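Local structure of uncharacterized protein MJ0327 (Methanocaldococcus jannaschii DSM 2661, 2QTD) at residues Met5-Ser10 against Val57-Cys62. The protein is of unknown function but belongs to the dinitrogenase iron-molybdenum cofactor family, with a ribonuclease H-like fold, and may bind such a cofactor or its precursor. Numbering follows the deposited sequence.
Sequences MKVAIS and VNAIIC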
# COMPACT_ATOMS: atom_id res chain seq x y z
N MSE A 5 -8.35 -4.35 8.45
CA MSE A 5 -7.72 -3.16 7.86
C MSE A 5 -7.87 -3.07 6.35
O MSE A 5 -8.02 -4.08 5.69
CB MSE A 5 -6.22 -3.17 8.18
CG MSE A 5 -5.87 -2.97 9.66
SE MSE A 5 -3.94 -3.02 9.80
CE MSE A 5 -3.49 -1.15 9.52
N LYS A 6 -7.75 -1.86 5.82
CA LYS A 6 -7.67 -1.62 4.39
C LYS A 6 -6.22 -1.17 4.09
O LYS A 6 -5.70 -0.29 4.76
CB LYS A 6 -8.66 -0.51 3.99
CG LYS A 6 -8.74 -0.21 2.52
CD LYS A 6 -9.61 1.00 2.19
CE LYS A 6 -11.04 0.86 2.63
NZ LYS A 6 -11.95 1.85 1.96
N VAL A 7 -5.59 -1.83 3.12
CA VAL A 7 -4.17 -1.59 2.80
C VAL A 7 -4.06 -1.26 1.33
O VAL A 7 -4.61 -1.97 0.47
CB VAL A 7 -3.28 -2.80 3.14
CG1 VAL A 7 -1.79 -2.46 2.88
CG2 VAL A 7 -3.54 -3.31 4.61
N ALA A 8 -3.38 -0.18 1.04
CA ALA A 8 -3.02 0.16 -0.39
C ALA A 8 -1.59 -0.28 -0.76
O ALA A 8 -0.62 0.03 -0.07
CB ALA A 8 -3.25 1.65 -0.65
N ILE A 9 -1.47 -1.00 -1.87
CA ILE A 9 -0.17 -1.52 -2.37
C ILE A 9 0.13 -0.93 -3.72
O ILE A 9 -0.68 -1.03 -4.66
CB ILE A 9 -0.17 -3.06 -2.46
CG1 ILE A 9 -0.74 -3.63 -1.15
CG2 ILE A 9 1.28 -3.56 -2.84
CD1 ILE A 9 -0.80 -5.09 -1.01
N SER A 10 1.35 -0.38 -3.87
CA SER A 10 1.75 0.24 -5.13
C SER A 10 2.16 -0.87 -6.11
O SER A 10 3.14 -1.56 -5.89
CB SER A 10 2.89 1.19 -4.83
OG SER A 10 3.99 0.49 -4.29
N VAL A 57 -7.49 4.52 3.74
CA VAL A 57 -6.80 3.25 4.01
C VAL A 57 -6.13 3.34 5.40
O VAL A 57 -5.91 4.44 5.94
CB VAL A 57 -5.79 2.82 2.88
CG1 VAL A 57 -6.51 2.75 1.51
CG2 VAL A 57 -4.54 3.73 2.83
N ASN A 58 -5.87 2.20 5.98
CA ASN A 58 -5.14 2.13 7.25
C ASN A 58 -3.62 2.14 7.04
O ASN A 58 -2.87 2.55 7.94
CB ASN A 58 -5.55 0.89 8.06
CG ASN A 58 -7.04 0.83 8.36
OD1 ASN A 58 -7.82 0.21 7.63
ND2 ASN A 58 -7.45 1.50 9.44
N ALA A 59 -3.14 1.68 5.90
CA ALA A 59 -1.72 1.40 5.71
C ALA A 59 -1.42 1.42 4.24
O ALA A 59 -2.35 1.17 3.42
CB ALA A 59 -1.38 0.04 6.31
N ILE A 60 -0.15 1.72 3.89
CA ILE A 60 0.39 1.61 2.54
C ILE A 60 1.55 0.62 2.57
O ILE A 60 2.32 0.65 3.54
CB ILE A 60 0.85 3.00 2.00
CG1 ILE A 60 -0.33 3.90 1.68
CG2 ILE A 60 1.74 2.86 0.74
CD1 ILE A 60 -0.00 5.44 1.55
N ILE A 61 1.71 -0.20 1.53
CA ILE A 61 2.89 -1.05 1.28
C ILE A 61 3.48 -0.55 -0.02
O ILE A 61 2.80 -0.48 -1.02
CB ILE A 61 2.60 -2.53 1.25
CG1 ILE A 61 2.00 -2.99 2.56
CG2 ILE A 61 3.85 -3.34 0.92
CD1 ILE A 61 1.52 -4.47 2.48
N CYS A 62 4.75 -0.14 0.06
CA CYS A 62 5.52 0.29 -1.10
C CYS A 62 7.02 0.06 -0.86
O CYS A 62 7.43 -0.28 0.22
CB CYS A 62 5.25 1.76 -1.41
SG CYS A 62 5.82 2.92 -0.09
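Asn-58 meets the backbone of strand 5-11 at Lys-6 with its side-chain amide, standing in for a backbone carbonyl just before strand 59-62 begins. Its CB approaches CE of the selenomethionine Met-5 at 3.2 Å, although Met-5 has two conformers, so the closeness is doubtful. CG lies beyond, 3.8 Å from Lys-6 N, and at the tip OD1 accepts the Lys-6 N-H at 2.8 Å, nearly straight at the hydrogen (172°) with the donor tilted 15° from the amide plane. CG anti to the carbonyl carbon (chi1 -58°) brings the amide beside Lys-6, and chi2 turns OD1 onto its N-H. Lys-6 O returns the grip, taking Asn-58 N at 2.8 Å and, weakly, Ala-59 N. Ala-8 N to Ala-59 O, Ala-8 O to Ile-61 N and Ser-10 N to Ile-61 O continue the parallel ladder. Val-7 CG1 packs 3.8 Å from Ile-61 CG1 on the face covered by helix 87-95; on the other face Lys-6 CD rests 3.6 Å from Val-57 CG1, while its NZ salt-bridges Glu-55. Strand 5-11 also pairs antiparallel with strand 25-32, so this contact joins the two halves of the mixed sheet. Both Lys-6 backbone polar groups are satisfied where regular strand pairing gives out.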